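Long-range contacts in 3-oxo-glucose-6-phosphate:glutamate aminotransferase (Bacillus subtilis subsp. subtilis, PDB 4K2M), which catalyses the reversible, pyridoxal phosphate-dependent transamination of 3-dehydro-glucose 6-phosphate with glutamate to give kanosamine 6-phosphate, an antibiotic precursor: residues G11-E15 with I229-D233; L200-H204 with D347-L352; V253-A257 with M297-Q301. One frame throughout, in Å; residues are numbered along the deposited sequence.

Contact 1 of 3, residues G11-E15 with I229-D233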
loop_
_atom_site.group_PDB
_atom_site.type_symbol
_atom_site.label_atom_id
_atom_site.label_comp_id
_atom_site.label_asym_id
_atom_site.label_seq_id
_atom_site.Cartn_x
_atom_site.Cartn_y
_atom_site.Cartn_z
ATOM N N GLY A 11 3.495 -15.979 -24.205
ATOM C CA GLY A 11 3.356 -16.316 -22.799
ATOM C C GLY A 11 1.906 -16.305 -22.342
ATOM O O GLY A 11 1.625 -16.575 -21.165
ATOM N N LYS A 12 0.987 -15.988 -23.255
ATOM C CA LYS A 12 -0.430 -15.931 -22.914
ATOM C C LYS A 12 -1.042 -17.329 -22.967
ATOM O O LYS A 12 -0.446 -18.270 -23.506
ATOM C CB LYS A 12 -1.183 -14.954 -23.828
ATOM C CG LYS A 12 -0.542 -13.562 -23.877
ATOM C CD LYS A 12 -1.482 -12.473 -23.428
ATOM C CE LYS A 12 -0.705 -11.226 -23.008
ATOM N NZ LYS A 12 0.045 -10.602 -24.134
ATOM N N SER A 13 -2.237 -17.462 -22.407
ATOM C CA SER A 13 -2.793 -18.776 -22.148
ATOM C C SER A 13 -3.045 -19.592 -23.419
ATOM O O SER A 13 -2.725 -20.789 -23.477
ATOM C CB SER A 13 -4.061 -18.652 -21.297
ATOM O OG SER A 13 -5.082 -17.943 -21.979
ATOM N N LYS A 14 -3.602 -18.960 -24.442
ATOM C CA LYS A 14 -3.918 -19.700 -25.653
ATOM C C LYS A 14 -2.630 -20.135 -26.346
ATOM O O LYS A 14 -2.483 -21.297 -26.770
ATOM C CB LYS A 14 -4.777 -18.860 -26.597
ATOM C CG LYS A 14 -5.170 -19.618 -27.859
ATOM C CD LYS A 14 -6.158 -18.820 -28.685
ATOM C CE LYS A 14 -6.567 -19.609 -29.916
ATOM N NZ LYS A 14 -6.823 -18.722 -31.083
ATOM N N GLU A 15 -1.675 -19.218 -26.432
ATOM C CA GLU A 15 -0.413 -19.545 -27.062
ATOM C C GLU A 15 0.356 -20.599 -26.260
ATOM O O GLU A 15 1.059 -21.422 -26.833
ATOM C CB GLU A 15 0.421 -18.279 -27.272
ATOM C CG GLU A 15 -0.262 -17.233 -28.171
ATOM C CD GLU A 15 -1.153 -16.245 -27.402
ATOM O OE1 GLU A 15 -0.864 -15.023 -27.443
ATOM O OE2 GLU A 15 -2.148 -16.672 -26.767
ATOM N N ILE A 229 -3.673 -12.952 -14.606
ATOM C CA ILE A 229 -2.655 -12.428 -15.529
ATOM C C ILE A 229 -2.135 -13.521 -16.468
ATOM O O ILE A 229 -1.813 -14.631 -16.027
ATOM C CB ILE A 229 -1.496 -11.707 -14.819
ATOM C CG1 ILE A 229 -0.688 -10.904 -15.848
ATOM C CG2 ILE A 229 -0.603 -12.695 -14.048
ATOM C CD1 ILE A 229 0.296 -9.912 -15.254
ATOM N N GLY A 230 -2.083 -13.198 -17.764
ATOM C CA GLY A 230 -1.629 -14.132 -18.796
ATOM C C GLY A 230 -2.788 -14.639 -19.654
ATOM O O GLY A 230 -2.583 -15.237 -20.712
ATOM N N LEU A 231 -4.028 -14.422 -19.210
ATOM C CA LEU A 231 -5.182 -14.882 -19.991
ATOM C C LEU A 231 -5.232 -14.201 -21.355
ATOM O O LEU A 231 -5.118 -12.985 -21.462
ATOM C CB LEU A 231 -6.508 -14.645 -19.251
ATOM C CG LEU A 231 -6.842 -15.591 -18.093
ATOM C CD1 LEU A 231 -8.057 -15.057 -17.333
ATOM C CD2 LEU A 231 -7.158 -16.968 -18.633
ATOM N N THR A 232 -5.365 -15.001 -22.406
ATOM C CA THR A 232 -5.515 -14.474 -23.754
ATOM C C THR A 232 -6.781 -13.623 -23.849
ATOM O O THR A 232 -7.847 -14.002 -23.334
ATOM C CB THR A 232 -5.578 -15.626 -24.756
ATOM O OG1 THR A 232 -4.282 -16.230 -24.831
ATOM C CG2 THR A 232 -5.998 -15.136 -26.144
ATOM N N ASP A 233 -6.640 -12.461 -24.485
ATOM C CA ASP A 233 -7.742 -11.522 -24.698
ATOM C C ASP A 233 -8.285 -10.949 -23.405
ATOM O O ASP A 233 -9.427 -10.505 -23.352
ATOM C CB ASP A 233 -8.874 -12.169 -25.495
ATOM C CG ASP A 233 -8.514 -12.370 -26.941
ATOM O OD1 ASP A 233 -7.637 -11.636 -27.436
ATOM O OD2 ASP A 233 -9.107 -13.267 -27.569
HETATM O O HOH W 1 -0.402 -17.444 -19.597
#
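K12 and S13, at the start of helix 13-24, lie against G230 and L231 of an irregular loop, with K12 and G230 only 4.7 Å apart between their CA atoms. The carbonyl of G230 meets the helix start directly: its O accepts the amide of S13 (N to O, 2.8 Å) at a bent N-H...O angle of 134°, and the CA of K12 adds a C-H...O contact. One water donates to both G11 O and this same G230 O. Glycine at G230 suits its positive phi of 107°.

T232 is the hub of the side-chain contact. Its OG1 accepts the amide of K14 at 2.8 Å (K14 N to T232 OG1) and donates to the carboxylate of E15 at 2.9 Å (T232 OG1 to E15 OE2), reaching OE2 on its syn side. In E15 a bend at chi2 (89°) brings the carboxylate to the T232 hydroxyl, while OE1 is engaged by S10. The methyl CG2 of T232 lies against K14 CB at 3.9 Å. In the reverse direction, the OG of S13 receives the T232 amide in a nearly straight bond of 3.0 Å (T232 N to S13 OG) and itself bonds to the carbonyl of E346. K12 presents CB to the loop, then runs away to Y115, where its ammonium group bonds to the backbone O and forms a cation-pi contact with the ring.

T232 and S13 thus each offer a hydroxyl to an amide of the opposite segment and pass the bond on to an acceptor. Two amides at the beginning of the helix are satisfied by the aminotransferase loop, so polar groups rather than an apolar core tie the N-terminal domain to the catalytic one here.

Contact 2 of 3, residues L200-H204 with D347-L352. With EDO (1,2-ethanediol), chain G.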
loop_
_atom_site.group_PDB
_atom_site.type_symbol
_atom_site.label_atom_id
_atom_site.label_comp_id
_atom_site.label_asym_id
_atom_site.label_seq_id
_atom_site.Cartn_x
_atom_site.Cartn_y
_atom_site.Cartn_z
ATOM N N LEU A 200 -11.986 -16.462 -11.570
ATOM C CA LEU A 200 -11.607 -17.164 -10.350
ATOM C C LEU A 200 -10.709 -18.349 -10.632
ATOM O O LEU A 200 -10.954 -19.131 -11.567
ATOM C CB LEU A 200 -12.865 -17.649 -9.630
ATOM C CG LEU A 200 -12.648 -18.109 -8.189
ATOM C CD1 LEU A 200 -12.050 -16.982 -7.324
ATOM C CD2 LEU A 200 -13.997 -18.559 -7.618
ATOM N N TYR A 201 -9.666 -18.459 -9.807
ATOM C CA TYR A 201 -8.649 -19.507 -9.883
ATOM C C TYR A 201 -7.813 -19.387 -11.157
ATOM O O TYR A 201 -6.959 -20.236 -11.417
ATOM C CB TYR A 201 -9.271 -20.909 -9.784
ATOM C CG TYR A 201 -10.245 -21.078 -8.632
ATOM C CD1 TYR A 201 -10.040 -20.444 -7.415
ATOM C CD2 TYR A 201 -11.352 -21.889 -8.769
ATOM C CE1 TYR A 201 -10.939 -20.604 -6.358
ATOM C CE2 TYR A 201 -12.251 -22.053 -7.728
ATOM C CZ TYR A 201 -12.030 -21.418 -6.527
ATOM O OH TYR A 201 -12.945 -21.603 -5.514
ATOM N N GLY A 202 -8.047 -18.330 -11.939
ATOM C CA GLY A 202 -7.327 -18.133 -13.196
ATOM C C GLY A 202 -8.131 -18.526 -14.430
ATOM O O GLY A 202 -7.643 -18.441 -15.559
ATOM N N LYS A 203 -9.379 -18.932 -14.221
ATOM C CA LYS A 203 -10.270 -19.302 -15.333
ATOM C C LYS A 203 -10.979 -18.052 -15.854
ATOM O O LYS A 203 -11.527 -17.276 -15.080
ATOM C CB LYS A 203 -11.323 -20.296 -14.827
ATOM C CG LYS A 203 -12.378 -20.710 -15.835
ATOM C CD LYS A 203 -11.816 -21.617 -16.907
ATOM C CE LYS A 203 -12.951 -22.184 -17.762
ATOM N NZ LYS A 203 -12.406 -23.056 -18.840
ATOM N N HIS A 204 -10.985 -17.873 -17.171
ATOM C CA HIS A 204 -11.615 -16.707 -17.792
ATOM C C HIS A 204 -13.140 -16.853 -17.763
ATOM O O HIS A 204 -13.690 -17.878 -18.202
ATOM C CB HIS A 204 -11.131 -16.599 -19.245
ATOM C CG HIS A 204 -11.000 -15.196 -19.751
ATOM N ND1 HIS A 204 -10.184 -14.863 -20.811
ATOM C CD2 HIS A 204 -11.575 -14.043 -19.338
ATOM C CE1 HIS A 204 -10.271 -13.563 -21.037
ATOM N NE2 HIS A 204 -11.108 -13.042 -20.157
ATOM N N ASP A 347 -8.335 -20.993 -21.909
ATOM C CA ASP A 347 -8.711 -19.766 -21.212
ATOM C C ASP A 347 -8.542 -19.909 -19.702
ATOM O O ASP A 347 -9.434 -19.553 -18.934
ATOM C CB ASP A 347 -10.153 -19.350 -21.558
ATOM C CG ASP A 347 -11.183 -20.398 -21.164
ATOM O OD1 ASP A 347 -10.784 -21.554 -20.895
ATOM O OD2 ASP A 347 -12.397 -20.067 -21.125
ATOM N N HIS A 348 -7.389 -20.418 -19.284
ATOM C CA HIS A 348 -7.110 -20.648 -17.864
ATOM C C HIS A 348 -5.611 -20.419 -17.667
ATOM O O HIS A 348 -4.808 -20.829 -18.510
ATOM C CB HIS A 348 -7.442 -22.114 -17.516
ATOM C CG HIS A 348 -7.834 -22.347 -16.083
ATOM N ND1 HIS A 348 -7.118 -21.854 -15.013
ATOM C CD2 HIS A 348 -8.860 -23.062 -15.557
ATOM C CE1 HIS A 348 -7.702 -22.236 -13.886
ATOM N NE2 HIS A 348 -8.754 -22.972 -14.189
ATOM N N VAL A 349 -5.225 -19.758 -16.574
ATOM C CA VAL A 349 -3.804 -19.604 -16.273
ATOM C C VAL A 349 -3.379 -20.350 -15.007
ATOM O O VAL A 349 -2.240 -20.242 -14.575
ATOM C CB VAL A 349 -3.339 -18.131 -16.222
ATOM C CG1 VAL A 349 -3.460 -17.483 -17.590
ATOM C CG2 VAL A 349 -4.139 -17.323 -15.162
ATOM N N TRP A 350 -4.307 -21.100 -14.423
ATOM C CA TRP A 350 -3.963 -22.082 -13.401
ATOM C C TRP A 350 -3.312 -21.444 -12.194
ATOM O O TRP A 350 -2.267 -21.885 -11.717
ATOM C CB TRP A 350 -3.076 -23.187 -14.000
ATOM C CG TRP A 350 -3.727 -23.800 -15.211
ATOM C CD1 TRP A 350 -3.342 -23.647 -16.518
ATOM C CD2 TRP A 350 -4.898 -24.623 -15.225
ATOM N NE1 TRP A 350 -4.218 -24.332 -17.348
ATOM C CE2 TRP A 350 -5.177 -24.938 -16.573
ATOM C CE3 TRP A 350 -5.744 -25.127 -14.223
ATOM C CZ2 TRP A 350 -6.257 -25.744 -16.948
ATOM C CZ3 TRP A 350 -6.826 -25.921 -14.597
ATOM C CH2 TRP A 350 -7.069 -26.224 -15.950
ATOM N N HIS A 351 -3.949 -20.396 -11.680
ATOM C CA HIS A 351 -3.494 -19.824 -10.424
ATOM C C HIS A 351 -3.747 -20.804 -9.268
ATOM O O HIS A 351 -2.905 -20.977 -8.381
ATOM C CB HIS A 351 -4.216 -18.509 -10.138
ATOM C CG HIS A 351 -3.857 -17.928 -8.809
ATOM N ND1 HIS A 351 -2.580 -17.510 -8.505
ATOM C CD2 HIS A 351 -4.596 -17.729 -7.693
ATOM C CE1 HIS A 351 -2.551 -17.062 -7.261
ATOM N NE2 HIS A 351 -3.759 -17.186 -6.746
ATOM N N LEU A 352 -4.930 -21.419 -9.279
ATOM C CA LEU A 352 -5.293 -22.479 -8.344
ATOM C C LEU A 352 -5.833 -23.636 -9.163
ATOM O O LEU A 352 -6.308 -23.426 -10.280
ATOM C CB LEU A 352 -6.333 -21.974 -7.325
ATOM C CG LEU A 352 -5.743 -20.993 -6.291
ATOM C CD1 LEU A 352 -6.773 -19.952 -5.785
ATOM C CD2 LEU A 352 -5.119 -21.742 -5.110
HETATM C C1 EDO G . -15.666 -22.387 -3.572
HETATM O O1 EDO G . -16.497 -21.393 -2.978
HETATM C C2 EDO G . -16.000 -22.538 -5.049
HETATM O O2 EDO G . -15.559 -21.368 -5.743
HETATM O O HOH W 2 -13.992 -18.002 -21.146
#
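Y201 packs against L352 at one end of a pair of antiparallel loop segments, and D347 grips K203 at the other. The Y201 ring brings CD1 to within 3.7 Å of L352 CD1, while the backbone O of Y201 accepts the amide of L352 at 3.2 Å (L352 N to Y201 O) and, weakly, that of H351. L200 CG sits over the centre of one ring face. At the far end of the ring, OH bonds to Y380 O and receives a bond from O2 of an ethanediol, which N151 and H409 also hold.

D347 holds the other segment in two ways. Its backbone O accepts the H204 amide (H204 N to D347 O, 2.9 Å). Its carboxylate forms a salt bridge with K203, OD1 meeting NZ at 3.0 Å on the syn side, 28° out of the carboxylate plane; S345 bonds to both charged partners. K203 reaches this carboxylate through a bend at chi2 (71°), and on the way its aliphatic part crosses H348. K203 CB stands 3.9 Å from the centroid of the H348 ring, over one face, and the indole of W350 covers the opposite face. The amide of W350 donates to H348 ND1, which fixes the turn of the sandwiched imidazole; the ring edge at CE1 lies near Y201 O.

K203 and H348 form a non-hydrogen-bonded antiparallel pair, flanked by the H204-D347 bond and by V349 N to G202 O (2.9 Å). This single bridge joins the loop after strand 192-195 of the large-domain sheet to the segment leading into strand 353-356, beside the cofactor pocket of a fold type I aminotransferase: the side chain of H351, whose ND1 bonds to N250, comes about 5 Å from the bound external aldimine.

Contact 3 of 3, residues V253-A257 with M297-Q301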
loop_
_atom_site.group_PDB
_atom_site.type_symbol
_atom_site.label_atom_id
_atom_site.label_comp_id
_atom_site.label_asym_id
_atom_site.label_seq_id
_atom_site.Cartn_x
_atom_site.Cartn_y
_atom_site.Cartn_z
ATOM N N VAL A 253 5.029 -8.918 -6.921
ATOM C CA VAL A 253 6.189 -8.150 -6.498
ATOM C C VAL A 253 6.572 -8.601 -5.084
ATOM O O VAL A 253 6.327 -9.755 -4.714
ATOM C CB VAL A 253 5.933 -6.620 -6.598
ATOM C CG1 VAL A 253 5.749 -6.223 -8.078
ATOM C CG2 VAL A 253 4.699 -6.208 -5.778
ATOM N N CYS A 254 7.206 -7.730 -4.304
ATOM C CA CYS A 254 7.590 -8.096 -2.941
ATOM C C CYS A 254 6.893 -7.207 -1.919
ATOM O O CYS A 254 7.527 -6.605 -1.035
ATOM C CB CYS A 254 9.106 -8.022 -2.750
ATOM S SG CYS A 254 9.994 -9.194 -3.812
ATOM N N GLY A 255 5.576 -7.134 -2.049
ATOM C CA GLY A 255 4.745 -6.330 -1.185
ATOM C C GLY A 255 3.386 -6.238 -1.867
ATOM O O GLY A 255 3.112 -6.974 -2.818
ATOM N N LYS A 256 2.528 -5.341 -1.405
ATOM C CA LYS A 256 1.234 -5.180 -2.074
ATOM C C LYS A 256 1.355 -4.271 -3.299
ATOM O O LYS A 256 2.105 -3.279 -3.279
ATOM C CB LYS A 256 0.179 -4.638 -1.089
ATOM C CG LYS A 256 -0.284 -5.678 -0.064
ATOM C CD LYS A 256 -1.435 -5.181 0.811
ATOM C CE LYS A 256 -1.028 -4.085 1.778
ATOM N NZ LYS A 256 -0.051 -4.607 2.778
ATOM N N ALA A 257 0.624 -4.623 -4.360
ATOM C CA ALA A 257 0.509 -3.785 -5.546
ATOM C C ALA A 257 -0.575 -4.356 -6.449
ATOM O O ALA A 257 -0.957 -5.514 -6.299
ATOM C CB ALA A 257 1.855 -3.740 -6.301
ATOM N N MET A 297 0.958 2.472 -6.836
ATOM C CA MET A 297 2.021 1.508 -6.529
ATOM C C MET A 297 3.290 2.272 -6.150
ATOM O O MET A 297 3.504 3.393 -6.625
ATOM C CB MET A 297 2.284 0.636 -7.761
ATOM C CG MET A 297 3.372 -0.400 -7.592
ATOM S SD MET A 297 3.369 -1.396 -9.102
ATOM C CE MET A 297 4.455 -2.734 -8.641
ATOM N N ASP A 298 4.118 1.686 -5.286
ATOM C CA ASP A 298 5.404 2.277 -4.941
ATOM C C ASP A 298 6.439 2.042 -6.041
ATOM O O ASP A 298 6.493 0.958 -6.629
ATOM C CB ASP A 298 5.927 1.655 -3.646
ATOM C CG ASP A 298 5.176 2.148 -2.421
ATOM O OD1 ASP A 298 4.592 3.246 -2.507
ATOM O OD2 ASP A 298 5.172 1.430 -1.398
ATOM N N ASN A 299 7.265 3.057 -6.294
ATOM C CA ASN A 299 8.377 2.967 -7.240
ATOM C C ASN A 299 9.287 1.786 -6.931
ATOM O O ASN A 299 9.764 1.094 -7.839
ATOM C CB ASN A 299 9.178 4.282 -7.204
ATOM C CG ASN A 299 10.265 4.345 -8.270
ATOM O OD1 ASN A 299 9.973 4.313 -9.470
ATOM N ND2 ASN A 299 11.516 4.484 -7.840
ATOM N N LEU A 300 9.546 1.551 -5.646
ATOM C CA LEU A 300 10.412 0.435 -5.263
ATOM C C LEU A 300 9.813 -0.879 -5.752
ATOM O O LEU A 300 10.519 -1.725 -6.313
ATOM C CB LEU A 300 10.648 0.401 -3.747
ATOM C CG LEU A 300 11.612 -0.705 -3.290
ATOM C CD1 LEU A 300 12.853 -0.103 -2.671
ATOM C CD2 LEU A 300 10.949 -1.653 -2.291
ATOM N N GLN A 301 8.503 -1.041 -5.585
ATOM C CA GLN A 301 7.854 -2.277 -6.019
ATOM C C GLN A 301 7.796 -2.396 -7.535
ATOM O O GLN A 301 7.854 -3.504 -8.075
ATOM C CB GLN A 301 6.432 -2.407 -5.444
ATOM C CG GLN A 301 6.368 -2.594 -3.930
ATOM C CD GLN A 301 7.155 -3.805 -3.418
ATOM O OE1 GLN A 301 7.376 -4.783 -4.138
ATOM N NE2 GLN A 301 7.587 -3.733 -2.161
HETATM O O HOH W 3 2.853 -0.616 -3.937
#
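Q301 turns its carboxamide onto the backbone of C254 and engages both polar atoms of that one residue. OE1 accepts the C254 amide at 3.0 Å (C254 N to Q301 OE1), the donor tilted 27° from the plane of the side-chain carbonyl, and NE2 returns a weak bond to C254 O at 3.1 Å. A bend at chi2 (-57°) carries the amide from the helix to the loop. The same OE1 lies 3.4 Å from V253 CB, so the valine packs beside the polar pair.

The second point of contact is apolar. M297 is extended throughout, with CG anti to the backbone N (chi1 179°), and this length takes its terminal methyl to the loop. There CE touches A257 CB at 3.6 Å and V253 CG1 at 3.8 Å. A water links the two segments further, donating to K256 O and accepting from the amide of D298.

Further out, V253 and A257 both bond through their backbones to F245, while L105 and F108 of helix 103-116 pack on M297. The NZ of K256 forms a salt bridge with D298 of the second subunit and a hydrogen bond with K296 O of that chain; D298 here meets K256 of the neighbour in the same way.

Residues 253-257 end the connection between the neighbouring antiparallel strands 240-244 and 258-262; that connection also carries K249, the cofactor-attachment lysine, not linked to it in this structure. A257 touches the bound external aldimine. Such a buried junction at the dimer interface is consistent with fold type I aminotransferases, whose active sites lie near that interface.

Contacts 1 and 2 are neighbours, their centres 10 Å apart, and they touch: L231 packs on G202, D347 and V349, and T232 on H204. Contact 3 stands apart, about 23 Å between centres from each of the others. Along the chain contacts 1 and 2 cross, whereas 253-257 with 297-301 is nested within the loop closed by contact 2. Three of the loops, 200-204, 229-233 and 253-257, lead from strands 192-195, 220-224 and 240-244 of the seven-stranded sheet. Together the contacts join that sheet to the N-terminal domain, to the segment before strand 353-356 and, at contact 3, to the dimer interface; contacts 2 and 3 lie beside the cofactor pocket, contact 1 farther out.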